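Local coordinates for ER-derived vesicles protein ERV41 (Saccharomyces cerevisiae, PDB 3ZLC) that travels in COPII-coated vesicles from the endoplasmic reticulum, helps a subset of secretory proteins reach the Golgi and facilitates retrograde transport back, here represented by its lumenal domain, at residues N29-C32 and D33-Q36; A86-A89 and E90-E93; D165-P168 and Y169-N172; T198-K201 and K202-A205. One frame throughout, in Å; residues are numbered along the deposited sequence.

Interaction 1 (N29-C32 and D33-Q36)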
ATOM      1  N   ASN A  29       9.362   2.396  -7.330  1.00 16.18           N
ATOM      2  CA  ASN A  29      10.378   2.615  -8.380  1.00 18.73           C
ATOM      3  C   ASN A  29      11.274   3.820  -8.071  1.00 20.31           C
ATOM      4  O   ASN A  29      11.682   4.557  -8.973  1.00 20.91           O
ATOM      5  CB  ASN A  29       9.650   2.800  -9.727  1.00 17.89           C
ATOM      6  CG  ASN A  29      10.543   2.641 -10.956  1.00 19.30           C
ATOM      7  OD1 ASN A  29      10.056   2.823 -12.073  1.00 21.63           O
ATOM      8  ND2 ASN A  29      11.830   2.291 -10.772  1.00 20.25           N
ATOM      9  N   THR A  30      11.608   3.988  -6.791  1.00 18.92           N
ATOM     10  CA  THR A  30      12.523   5.045  -6.330  1.00 21.51           C
ATOM     11  C   THR A  30      13.436   4.470  -5.242  1.00 19.30           C
ATOM     12  O   THR A  30      13.007   3.609  -4.458  1.00 20.21           O
ATOM     13  CB  THR A  30      11.732   6.241  -5.741  1.00 20.23           C
ATOM     14  OG1 THR A  30      10.822   6.757  -6.732  1.00 20.43           O
ATOM     15  CG2 THR A  30      12.676   7.355  -5.276  1.00 19.68           C
ATOM     16  N   LYS A  31      14.694   4.913  -5.213  1.00 19.84           N
ATOM     17  CA  LYS A  31      15.643   4.488  -4.171  1.00 22.79           C
ATOM     18  C   LYS A  31      15.122   4.872  -2.796  1.00 19.52           C
ATOM     19  O   LYS A  31      14.487   5.922  -2.649  1.00 23.66           O
ATOM     20  CB  LYS A  31      17.007   5.147  -4.372  1.00 25.49           C
ATOM     21  CG  LYS A  31      17.531   5.072  -5.786  1.00 41.04           C
ATOM     22  CD  LYS A  31      17.939   3.677  -6.148  1.00 45.74           C
ATOM     23  CE  LYS A  31      19.450   3.562  -6.177  1.00 52.74           C
ATOM     24  NZ  LYS A  31      19.862   2.160  -6.456  1.00 48.83           N
ATOM     25  N   CYS A  32      15.388   4.035  -1.793  1.00 21.46           N
ATOM     26  CA  CYS A  32      14.775   4.202  -0.464  1.00 19.97           C
ATOM     27  C   CYS A  32      15.057   5.566   0.182  1.00 20.24           C
ATOM     28  O   CYS A  32      14.174   6.163   0.802  1.00 21.75           O
ATOM     29  CB  CYS A  32      15.260   3.100   0.483  1.00 24.21           C
ATOM     30  SG  CYS A  32      14.801   1.427  -0.008  1.00 23.37           S
ATOM     31  N   ASP A  33      16.288   6.044   0.050  1.00 20.76           N
ATOM     32  CA  ASP A  33      16.731   7.228   0.791  1.00 23.91           C
ATOM     33  C   ASP A  33      16.079   8.538   0.299  1.00 22.45           C
ATOM     34  O   ASP A  33      16.182   9.576   0.957  1.00 22.62           O
ATOM     35  CB  ASP A  33      18.270   7.319   0.785  1.00 24.58           C
ATOM     36  CG  ASP A  33      18.938   6.371   1.809  1.00 29.79           C
ATOM     37  OD1 ASP A  33      18.240   5.583   2.468  1.00 31.19           O
ATOM     38  OD2 ASP A  33      20.173   6.406   1.954  1.00 27.40           O
ATOM     39  N   TRP A  34      15.401   8.489  -0.844  1.00 21.25           N
ATOM     40  CA  TRP A  34      14.639   9.651  -1.311  1.00 29.69           C
ATOM     41  C   TRP A  34      13.255   9.684  -0.664  1.00 31.15           C
ATOM     42  O   TRP A  34      12.539  10.685  -0.754  1.00 24.54           O
ATOM     43  CB  TRP A  34      14.437   9.607  -2.834  1.00 25.78           C
ATOM     44  CG  TRP A  34      15.692   9.726  -3.659  1.00 23.36           C
ATOM     45  CD1 TRP A  34      16.211   8.775  -4.492  1.00 28.88           C
ATOM     46  CD2 TRP A  34      16.568  10.858  -3.751  1.00 24.26           C
ATOM     47  NE1 TRP A  34      17.355   9.242  -5.084  1.00 24.97           N
ATOM     48  CE2 TRP A  34      17.602  10.514  -4.641  1.00 25.18           C
ATOM     49  CE3 TRP A  34      16.590  12.123  -3.156  1.00 25.13           C
ATOM     50  CZ2 TRP A  34      18.635  11.388  -4.961  1.00 26.89           C
ATOM     51  CZ3 TRP A  34      17.617  12.993  -3.475  1.00 26.83           C
ATOM     52  CH2 TRP A  34      18.629  12.622  -4.367  1.00 27.76           C
ATOM     53  N   LEU A  35      12.864   8.571  -0.042  1.00 20.96           N
ATOM     54  CA  LEU A  35      11.475   8.381   0.382  1.00 23.53           C
ATOM     55  C   LEU A  35      11.236   8.737   1.841  1.00 26.04           C
ATOM     56  O   LEU A  35      12.124   8.559   2.689  1.00 25.13           O
ATOM     57  CB  LEU A  35      11.038   6.926   0.144  1.00 20.92           C
ATOM     58  CG  LEU A  35      11.033   6.479  -1.319  1.00 22.03           C
ATOM     59  CD1 LEU A  35      10.585   5.028  -1.458  1.00 22.20           C
ATOM     60  CD2 LEU A  35      10.167   7.404  -2.165  1.00 22.44           C
ATOM     61  N   GLN A  36      10.035   9.237   2.130  1.00 20.32           N
ATOM     62  CA  GLN A  36       9.573   9.346   3.508  1.00 21.02           C
ATOM     63  C   GLN A  36       8.168   8.751   3.611  1.00 23.35           C
ATOM     64  O   GLN A  36       7.364   8.829   2.668  1.00 22.98           O
ATOM     65  CB  GLN A  36       9.601  10.800   3.999  1.00 27.76           C
ATOM     66  CG  GLN A  36       8.536  11.703   3.382  1.00 33.78           C
ATOM     67  CD  GLN A  36       8.440  13.050   4.085  1.00 51.86           C
ATOM     68  OE1 GLN A  36       8.387  13.118   5.316  1.00 57.31           O
ATOM     69  NE2 GLN A  36       8.420  14.127   3.304  1.00 53.15           N
TER
HETATM   70  O   HOH W   1      13.801   6.668   3.663  1.00 30.30           O
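Trp34 and Leu35 fold back on Thr30 and Lys31 in a local turn contact: a short 3-10 turn in the connection from strand 19-28 of one sheet to strand 35-41 of the other. Two i-to-i+3 backbone bonds make the turn, Trp34 N to Lys31 O at 3.3 Å and Leu35 N to Cys32 O at 2.9 Å. Outside the turn the indole leans obliquely on the chain before it. Its CD1 lies 3.7 Å from Lys31 CB, and Trp34 CB is 3.8 Å from Thr30 CG2. With Thr30 chi1 at -58°, OG1 sits beside the backbone N, where it bonds to the carbonyl of Lys153, and CG2 is left anti to that N, facing Trp34. On the buried side Leu35 CD2 approaches Thr30 CG2 at 4.0 Å. A smaller alanine at Leu35 would probably leave Thr30 CG2 without this inner neighbour and open a gap beside Lys31 O. Cys32, in the middle of the turn, forms a disulfide with Cys117 of strand 117-126. A water donates to Cys32 O and Leu35 O, so the cysteine carbonyl accepts from both Leu35 N and the water; with the disulfide on the same residue, this probably restrains the turn around Cys32.

Interaction 2 (A86-A89 and E90-E93)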
ATOM      1  N   ALA A  86       1.270  -7.287 -20.311  1.00 41.79           N
ATOM      2  CA  ALA A  86       1.364  -5.825 -20.192  1.00 44.94           C
ATOM      3  C   ALA A  86       2.669  -5.310 -19.574  1.00 45.93           C
ATOM      4  O   ALA A  86       2.988  -4.124 -19.690  1.00 48.31           O
ATOM      5  CB  ALA A  86       0.178  -5.279 -19.419  1.00 42.33           C
ATOM      6  N   ILE A  87       3.402  -6.186 -18.896  1.00 44.80           N
ATOM      7  CA  ILE A  87       4.671  -5.803 -18.294  1.00 43.63           C
ATOM      8  C   ILE A  87       5.741  -5.697 -19.366  1.00 46.75           C
ATOM      9  O   ILE A  87       6.021  -6.686 -20.049  1.00 45.70           O
ATOM     10  CB  ILE A  87       5.143  -6.836 -17.263  1.00 48.08           C
ATOM     11  CG1 ILE A  87       4.099  -6.988 -16.168  1.00 55.56           C
ATOM     12  CG2 ILE A  87       6.474  -6.409 -16.646  1.00 50.37           C
ATOM     13  CD1 ILE A  87       3.772  -5.672 -15.552  1.00 63.73           C
ATOM     14  N   PRO A  88       6.338  -4.497 -19.519  1.00 51.13           N
ATOM     15  CA  PRO A  88       7.520  -4.372 -20.376  1.00 55.97           C
ATOM     16  C   PRO A  88       8.547  -5.380 -19.876  1.00 56.33           C
ATOM     17  O   PRO A  88       8.867  -5.366 -18.685  1.00 51.94           O
ATOM     18  CB  PRO A  88       8.000  -2.937 -20.107  1.00 55.03           C
ATOM     19  CG  PRO A  88       6.786  -2.201 -19.628  1.00 57.12           C
ATOM     20  CD  PRO A  88       5.997  -3.228 -18.850  1.00 55.67           C
ATOM     21  N   ALA A  89       9.031  -6.256 -20.753  1.00 51.73           N
ATOM     22  CA  ALA A  89       9.948  -7.324 -20.354  1.00 59.67           C
ATOM     23  C   ALA A  89      11.194  -6.781 -19.647  1.00 64.37           C
ATOM     24  O   ALA A  89      11.898  -7.518 -18.946  1.00 63.28           O
ATOM     25  CB  ALA A  89      10.333  -8.175 -21.562  1.00 64.80           C
ATOM     26  N   GLU A  90      11.453  -5.490 -19.848  1.00 58.68           N
ATOM     27  CA  GLU A  90      12.491  -4.764 -19.129  1.00 58.75           C
ATOM     28  C   GLU A  90      12.270  -4.808 -17.620  1.00 55.92           C
ATOM     29  O   GLU A  90      13.221  -4.703 -16.850  1.00 56.45           O
ATOM     30  CB  GLU A  90      12.512  -3.298 -19.585  1.00 66.23           C
ATOM     31  CG  GLU A  90      12.920  -3.075 -21.042  1.00 73.46           C
ATOM     32  CD  GLU A  90      12.240  -1.867 -21.665  1.00 77.71           C
ATOM     33  OE1 GLU A  90      11.072  -1.590 -21.310  1.00 74.09           O
ATOM     34  OE2 GLU A  90      12.870  -1.201 -22.512  1.00 83.84           O
ATOM     35  N   PHE A  91      11.020  -4.958 -17.189  1.00 49.33           N
ATOM     36  CA  PHE A  91      10.724  -4.832 -15.769  1.00 35.79           C
ATOM     37  C   PHE A  91      10.417  -6.145 -15.064  1.00 32.94           C
ATOM     38  O   PHE A  91       9.811  -6.178 -13.984  1.00 27.98           O
ATOM     39  CB  PHE A  91       9.662  -3.760 -15.538  1.00 49.39           C
ATOM     40  CG  PHE A  91      10.147  -2.376 -15.873  1.00 67.14           C
ATOM     41  CD1 PHE A  91      10.182  -1.937 -17.193  1.00 72.31           C
ATOM     42  CD2 PHE A  91      10.610  -1.530 -14.875  1.00 67.68           C
ATOM     43  CE1 PHE A  91      10.647  -0.671 -17.507  1.00 76.63           C
ATOM     44  CE2 PHE A  91      11.076  -0.263 -15.182  1.00 72.98           C
ATOM     45  CZ  PHE A  91      11.093   0.168 -16.501  1.00 78.52           C
ATOM     46  N   ARG A  92      10.875  -7.230 -15.668  1.00 33.48           N
ATOM     47  CA  ARG A  92      10.852  -8.505 -14.984  1.00 36.39           C
ATOM     48  C   ARG A  92      12.041  -8.575 -14.033  1.00 30.77           C
ATOM     49  O   ARG A  92      12.975  -7.774 -14.120  1.00 25.18           O
ATOM     50  CB  ARG A  92      10.832  -9.656 -15.989  1.00 48.20           C
ATOM     51  CG  ARG A  92       9.535  -9.705 -16.791  1.00 47.75           C
ATOM     52  CD  ARG A  92       8.337  -9.437 -15.886  1.00 52.79           C
ATOM     53  NE  ARG A  92       7.069  -9.855 -16.483  1.00 65.72           N
ATOM     54  CZ  ARG A  92       5.891  -9.823 -15.859  1.00 73.30           C
ATOM     55  NH1 ARG A  92       5.790  -9.383 -14.610  1.00 73.81           N
ATOM     56  NH2 ARG A  92       4.802 -10.231 -16.487  1.00 76.48           N
ATOM     57  N   GLU A  93      11.978  -9.514 -13.103  1.00 24.28           N
ATOM     58  CA  GLU A  93      12.927  -9.582 -12.002  1.00 30.59           C
ATOM     59  C   GLU A  93      14.366  -9.808 -12.443  1.00 35.27           C
ATOM     60  O   GLU A  93      14.650 -10.742 -13.206  1.00 27.63           O
ATOM     61  CB  GLU A  93      12.515 -10.720 -11.080  1.00 29.67           C
ATOM     62  CG  GLU A  93      13.300 -10.762  -9.797  1.00 32.95           C
ATOM     63  CD  GLU A  93      12.807 -11.847  -8.887  1.00 38.49           C
ATOM     64  OE1 GLU A  93      11.840 -12.544  -9.267  1.00 42.77           O
ATOM     65  OE2 GLU A  93      13.388 -11.998  -7.798  1.00 41.21           O
TER
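Ile87 packs against one face of the Arg92 guanidinium at one end of a 3-10-like turn, in the long connection between strands 67-68 and 117-126. This packing is the tight part of the contact. Ile87 CG1 sits over one face of the guanidinium, offset toward its rim and 3.3 Å from Arg92 NH1, while CG2 reaches Arg92 NE at 3.5 Å. A bend at chi2 (-42°) folds the arginine back against the isoleucine, the two side chains crossing at about a right angle. The polar rim of the group is engaged beyond the turn: NH2 forms a salt bridge with Glu85, and NH1 donates to the carbonyl of Ile62. A methionine in place of Arg92 would probably leave Glu85 without its charged mate and the Ile62 carbonyl without this donor. The turn itself is closed by a short, nearly straight bond from Phe91 N to Pro88 O, 2.7 Å long at 169°. The next one, Arg92 N to Ala89 O, is weak at 3.4 Å. Toward solvent the packing is looser: Ala89 and Glu90 are exposed, and the glutamate adds little beyond OE1 brushing the proline ring. Phe91 turns inward instead and meets the ring of Phe114. Its own ring receives Pro88 at the edge, near the ring plane, with Pro88 CB 3.8 Å from Phe91 CD1.

Interaction 3 (D165-P168 and Y169-N172)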
ATOM      1  N   ASP A 165      -4.930  -9.030  11.613  1.00 18.00           N
ATOM      2  CA  ASP A 165      -4.240 -10.312  11.545  1.00 15.97           C
ATOM      3  C   ASP A 165      -4.536 -11.034  10.222  1.00 21.35           C
ATOM      4  O   ASP A 165      -5.678 -11.082   9.772  1.00 19.89           O
ATOM      5  CB  ASP A 165      -4.707 -11.197  12.701  1.00 18.32           C
ATOM      6  CG  ASP A 165      -4.308 -10.641  14.055  1.00 21.36           C
ATOM      7  OD1 ASP A 165      -3.241 -10.011  14.139  1.00 22.40           O
ATOM      8  OD2 ASP A 165      -5.070 -10.821  15.026  1.00 18.93           O
ATOM      9  N   PHE A 166      -3.521 -11.621   9.608  1.00 21.31           N
ATOM     10  CA  PHE A 166      -3.770 -12.354   8.373  1.00 29.58           C
ATOM     11  C   PHE A 166      -4.624 -13.577   8.713  1.00 19.56           C
ATOM     12  O   PHE A 166      -4.571 -14.094   9.834  1.00 17.76           O
ATOM     13  CB  PHE A 166      -2.461 -12.744   7.685  1.00 42.63           C
ATOM     14  CG  PHE A 166      -2.478 -12.522   6.188  1.00 50.50           C
ATOM     15  CD1 PHE A 166      -2.483 -11.227   5.659  1.00 51.04           C
ATOM     16  CD2 PHE A 166      -2.495 -13.605   5.311  1.00 45.11           C
ATOM     17  CE1 PHE A 166      -2.507 -11.015   4.278  1.00 45.68           C
ATOM     18  CE2 PHE A 166      -2.503 -13.407   3.930  1.00 49.46           C
ATOM     19  CZ  PHE A 166      -2.516 -12.104   3.413  1.00 52.68           C
ATOM     20  N   TYR A 167      -5.475 -14.003   7.784  1.00 18.75           N
ATOM     21  CA  TYR A 167      -6.335 -15.159   8.061  1.00 19.00           C
ATOM     22  C   TYR A 167      -6.510 -15.935   6.759  1.00 16.07           C
ATOM     23  O   TYR A 167      -6.272 -15.375   5.684  1.00 15.64           O
ATOM     24  CB  TYR A 167      -7.674 -14.713   8.676  1.00 16.75           C
ATOM     25  CG  TYR A 167      -8.444 -13.716   7.850  1.00 18.75           C
ATOM     26  CD1 TYR A 167      -8.115 -12.364   7.868  1.00 13.71           C
ATOM     27  CD2 TYR A 167      -9.522 -14.122   7.070  1.00 15.03           C
ATOM     28  CE1 TYR A 167      -8.835 -11.436   7.109  1.00 15.13           C
ATOM     29  CE2 TYR A 167     -10.241 -13.205   6.307  1.00 21.18           C
ATOM     30  CZ  TYR A 167      -9.894 -11.867   6.341  1.00 20.46           C
ATOM     31  OH  TYR A 167     -10.606 -10.958   5.589  1.00 18.81           O
ATOM     32  N   PRO A 168      -6.902 -17.217   6.847  1.00 19.86           N
ATOM     33  CA  PRO A 168      -6.843 -18.073   5.650  1.00 22.93           C
ATOM     34  C   PRO A 168      -7.798 -17.648   4.532  1.00 21.14           C
ATOM     35  O   PRO A 168      -7.564 -17.983   3.367  1.00 21.34           O
ATOM     36  CB  PRO A 168      -7.252 -19.449   6.188  1.00 21.27           C
ATOM     37  CG  PRO A 168      -6.863 -19.405   7.626  1.00 29.60           C
ATOM     38  CD  PRO A 168      -7.152 -18.007   8.070  1.00 19.58           C
ATOM     39  N   TYR A 169      -8.849 -16.910   4.877  1.00 19.90           N
ATOM     40  CA  TYR A 169      -9.885 -16.549   3.905  1.00 16.20           C
ATOM     41  C   TYR A 169      -9.638 -15.186   3.284  1.00 20.53           C
ATOM     42  O   TYR A 169     -10.435 -14.723   2.458  1.00 17.63           O
ATOM     43  CB  TYR A 169     -11.250 -16.497   4.596  1.00 19.35           C
ATOM     44  CG  TYR A 169     -11.446 -17.561   5.653  1.00 25.20           C
ATOM     45  CD1 TYR A 169     -11.159 -18.895   5.388  1.00 19.59           C
ATOM     46  CD2 TYR A 169     -11.908 -17.227   6.924  1.00 24.43           C
ATOM     47  CE1 TYR A 169     -11.339 -19.885   6.371  1.00 22.41           C
ATOM     48  CE2 TYR A 169     -12.093 -18.209   7.909  1.00 23.39           C
ATOM     49  CZ  TYR A 169     -11.802 -19.528   7.621  1.00 19.52           C
ATOM     50  OH  TYR A 169     -12.003 -20.500   8.583  1.00 25.58           O
ATOM     51  N   ILE A 170      -8.548 -14.543   3.686  1.00 14.23           N
ATOM     52  CA  ILE A 170      -8.308 -13.147   3.319  1.00 14.59           C
ATOM     53  C   ILE A 170      -8.201 -12.951   1.802  1.00 17.03           C
ATOM     54  O   ILE A 170      -7.712 -13.812   1.074  1.00 16.07           O
ATOM     55  CB  ILE A 170      -7.071 -12.569   4.059  1.00 15.46           C
ATOM     56  CG1 ILE A 170      -7.097 -11.038   4.089  1.00 15.64           C
ATOM     57  CG2 ILE A 170      -5.778 -13.087   3.471  1.00 20.39           C
ATOM     58  CD1 ILE A 170      -6.080 -10.461   5.106  1.00 17.13           C
ATOM     59  N   ASP A 171      -8.700 -11.826   1.322  1.00 15.70           N
ATOM     60  CA  ASP A 171      -8.624 -11.523  -0.096  1.00 16.13           C
ATOM     61  C   ASP A 171      -8.643 -10.010  -0.166  1.00 12.38           C
ATOM     62  O   ASP A 171      -9.711  -9.406  -0.169  1.00 11.97           O
ATOM     63  CB  ASP A 171      -9.836 -12.130  -0.830  1.00 15.60           C
ATOM     64  CG  ASP A 171      -9.710 -12.018  -2.353  1.00 21.36           C
ATOM     65  OD1 ASP A 171      -8.860 -11.225  -2.809  1.00 18.72           O
ATOM     66  OD2 ASP A 171     -10.444 -12.717  -3.097  1.00 17.95           O
ATOM     67  N   ASN A 172      -7.461  -9.395  -0.147  1.00 12.26           N
ATOM     68  CA  ASN A 172      -7.341  -7.939  -0.110  1.00 15.52           C
ATOM     69  C   ASN A 172      -7.315  -7.389  -1.531  1.00 11.66           C
ATOM     70  O   ASN A 172      -6.550  -7.876  -2.370  1.00 12.43           O
ATOM     71  CB  ASN A 172      -6.035  -7.540   0.607  1.00 11.51           C
ATOM     72  CG  ASN A 172      -5.977  -8.053   2.032  1.00 16.94           C
ATOM     73  OD1 ASN A 172      -6.863  -7.738   2.847  1.00 11.26           O
ATOM     74  ND2 ASN A 172      -4.960  -8.873   2.339  1.00 13.51           N
TER
HETATM   75  O   HOH W   2     -10.545 -10.199   2.802  1.00 14.38           O
HETATM   76  O   HOH W   3      -7.937 -16.547   1.045  1.00 43.13           O
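Ile170 is wedged between the rings of Phe166 and Tyr167, and each offers it a face. Ile170 CB stands over the centre of the Tyr167 ring, 3.7 Å from the centroid and 12° off the normal, a CH-pi contact; its CG1 comes within 3.5 Å of Tyr167 CE1. The CG2 methyl makes a second CH-pi contact over the Phe166 ring, displaced toward the rim and 3.3 Å from Phe166 CE2. With CG1 opposite the backbone N (chi1 -160°), the isoleucine directs CG2 to the phenylalanine and leaves CD1 to touch both rings. Tyr167 CG, in turn, stands between its own backbone N and carbonyl carbon (chi1 56°), which brings the phenol back beneath the residues that follow. The backbone here is a type I beta turn from Tyr167 to Ile170, in the loop leading from strand 156-163 to strand 177-179. Its closing bond, Ile170 N to Tyr167 O, measures 3.1 Å. Tyr169, at the exposed corner, rests its CB 3.8 Å from Tyr167 CD2. Farther out the contact becomes polar. Asn172 ND2 lies obliquely to the Phe166 ring and is hydrogen-bonded to Asp175. Tyr167 OH pairs with the carbonyl of Asn210 and, at 2.9 Å, with a water that also accepts from Asp171 N. Another water donates to Pro168 O and Ile170 O.

Interaction 4 (T198-K201 and K202-A205)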
ATOM      1  N   THR A 198     -14.412  -8.334  10.870  1.00 18.57           N
ATOM      2  CA  THR A 198     -15.232  -9.532  10.720  1.00 22.34           C
ATOM      3  C   THR A 198     -15.018 -10.510  11.868  1.00 26.11           C
ATOM      4  O   THR A 198     -13.933 -10.593  12.442  1.00 24.10           O
ATOM      5  CB  THR A 198     -14.931 -10.241   9.404  1.00 25.48           C
ATOM      6  OG1 THR A 198     -13.517 -10.477   9.310  1.00 29.67           O
ATOM      7  CG2 THR A 198     -15.392  -9.392   8.232  1.00 20.99           C
ATOM      8  N   LEU A 199     -16.062 -11.240  12.216  1.00 20.15           N
ATOM      9  CA  LEU A 199     -15.909 -12.296  13.197  1.00 25.70           C
ATOM     10  C   LEU A 199     -16.170 -13.620  12.502  1.00 26.48           C
ATOM     11  O   LEU A 199     -17.303 -13.914  12.118  1.00 20.63           O
ATOM     12  CB  LEU A 199     -16.857 -12.088  14.389  1.00 27.58           C
ATOM     13  CG  LEU A 199     -16.968 -13.253  15.392  1.00 38.41           C
ATOM     14  CD1 LEU A 199     -15.613 -13.844  15.698  1.00 31.12           C
ATOM     15  CD2 LEU A 199     -17.637 -12.817  16.689  1.00 47.18           C
ATOM     16  N   PHE A 200     -15.115 -14.406  12.305  1.00 25.59           N
ATOM     17  CA  PHE A 200     -15.285 -15.755  11.778  1.00 26.72           C
ATOM     18  C   PHE A 200     -15.334 -16.680  12.972  1.00 29.11           C
ATOM     19  O   PHE A 200     -14.314 -16.882  13.636  1.00 28.96           O
ATOM     20  CB  PHE A 200     -14.106 -16.166  10.896  1.00 25.28           C
ATOM     21  CG  PHE A 200     -13.973 -15.359   9.637  1.00 18.36           C
ATOM     22  CD1 PHE A 200     -14.700 -15.694   8.494  1.00 21.87           C
ATOM     23  CD2 PHE A 200     -13.109 -14.278   9.586  1.00 16.72           C
ATOM     24  CE1 PHE A 200     -14.571 -14.947   7.326  1.00 20.13           C
ATOM     25  CE2 PHE A 200     -12.973 -13.525   8.417  1.00 22.29           C
ATOM     26  CZ  PHE A 200     -13.709 -13.863   7.288  1.00 22.52           C
ATOM     27  N   LYS A 201     -16.500 -17.258  13.249  1.00 34.05           N
ATOM     28  CA  LYS A 201     -16.621 -18.154  14.398  1.00 33.81           C
ATOM     29  C   LYS A 201     -15.693 -19.369  14.297  1.00 34.40           C
ATOM     30  O   LYS A 201     -15.350 -19.981  15.310  1.00 42.15           O
ATOM     31  CB  LYS A 201     -18.082 -18.575  14.598  1.00 44.53           C
ATOM     32  CG  LYS A 201     -18.955 -17.467  15.176  1.00 53.47           C
ATOM     33  CD  LYS A 201     -20.406 -17.903  15.303  1.00 62.44           C
ATOM     34  CE  LYS A 201     -21.257 -16.791  15.905  1.00 62.12           C
ATOM     35  NZ  LYS A 201     -22.712 -17.115  15.866  1.00 58.01           N
ATOM     36  N   LYS A 202     -15.275 -19.703  13.076  1.00 34.76           N
ATOM     37  CA  LYS A 202     -14.313 -20.789  12.860  1.00 43.41           C
ATOM     38  C   LYS A 202     -12.893 -20.412  13.299  1.00 44.86           C
ATOM     39  O   LYS A 202     -12.028 -21.277  13.431  1.00 41.79           O
ATOM     40  CB  LYS A 202     -14.301 -21.209  11.386  1.00 40.86           C
ATOM     41  CG  LYS A 202     -15.286 -22.322  11.038  1.00 47.91           C
ATOM     42  CD  LYS A 202     -15.065 -22.807   9.607  1.00 50.93           C
ATOM     43  CE  LYS A 202     -15.269 -24.317   9.486  1.00 55.05           C
ATOM     44  NZ  LYS A 202     -16.585 -24.703   8.911  1.00 59.77           N
ATOM     45  N   LEU A 203     -12.665 -19.121  13.532  1.00 33.11           N
ATOM     46  CA  LEU A 203     -11.341 -18.614  13.886  1.00 28.26           C
ATOM     47  C   LEU A 203     -11.276 -18.065  15.322  1.00 37.81           C
ATOM     48  O   LEU A 203     -10.222 -18.107  15.973  1.00 40.84           O
ATOM     49  CB  LEU A 203     -10.915 -17.526  12.893  1.00 24.77           C
ATOM     50  CG  LEU A 203     -10.720 -17.987  11.449  1.00 29.43           C
ATOM     51  CD1 LEU A 203     -10.210 -16.844  10.585  1.00 24.13           C
ATOM     52  CD2 LEU A 203      -9.767 -19.172  11.378  1.00 32.21           C
ATOM     53  N   GLY A 204     -12.401 -17.546  15.809  1.00 47.27           N
ATOM     54  CA  GLY A 204     -12.449 -16.943  17.132  1.00 49.10           C
ATOM     55  C   GLY A 204     -12.530 -15.424  17.081  1.00 41.69           C
ATOM     56  O   GLY A 204     -12.182 -14.809  16.070  1.00 40.71           O
ATOM     57  N   ALA A 205     -12.972 -14.815  18.177  1.00 38.02           N
ATOM     58  CA  ALA A 205     -13.116 -13.360  18.246  1.00 44.85           C
ATOM     59  C   ALA A 205     -11.805 -12.664  18.613  1.00 40.95           C
ATOM     60  O   ALA A 205     -11.666 -11.455  18.435  1.00 40.89           O
ATOM     61  CB  ALA A 205     -14.219 -12.986  19.236  1.00 47.42           C
TER
HETATM   62  O   HOH W   4     -12.586 -13.784  13.186  1.00 25.66           O
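Phe200 and Leu203 meet where strand 188-200 ends and the chain turns toward strand 209-219. Backbone hydrogen bonds define this reversal. Phe200 O accepts from two amides: Leu203 N at 2.8 Å, placed above the carbonyl plane, and Gly204 N at 3.0 Å, nearly along the C=O axis. The two donors thus approach from distinct directions and grip one oxygen with a three-residue and a four-residue span. Gly204 has backbone angles (phi 106°, psi 161°) at which a CB would be jammed against the preceding carbonyl oxygen, a sufficient reason for glycine at this point.

Water carries the next link. A single molecule accepts from Phe200 N at 2.7 Å and donates to Gly204 O at 3.1 Å, bridging strand end and returning chain.

The apolar contacts fall into two groups. Phe200 and Leu203 lie side by side and point the same way, with Phe200 CB 3.9 Å from Leu203 CG and Leu203 CD1 set obliquely to the ring. Separately, Leu199 has CG opposite its backbone N (chi1 170°), and its CD1 methyl reaches across the reversal to Ala205, 3.6 Å from Ala205 CA and 3.9 Å from Ala205 CB. Gly204 O is also beside this methyl.

Lys201 extends away from the turn to a hydrogen bond with Ser248. On one edge, strand 188-200 is paired in parallel with strand 243-247, whose Val247 bonds to the backbones of Leu199 and Lys201; antiparallel strand 209-219 is joined to it through Thr198 and Thr209.

All four are local turns in connections between strands of a two-sheet beta domain, or at the ends of those strands, met in series along the chain. Interactions 3 and 4 form one aromatic cluster: their centres are about 12 Å apart, Tyr167 CE2 and Tyr169 CD2 each come within 3.5 Å of the Phe200 ring, at CE2 and CE1 respectively, and Tyr169 CE2 lies 3.5 Å from Leu203 CD1. Interactions 1 and 2 approach to about 4 Å between nearest atoms without touching, their centres about 21 Å apart. Interactions 1 and 4 reach the same mixed sheet from opposite sides of the chain's centre, with centres about 39 Å apart.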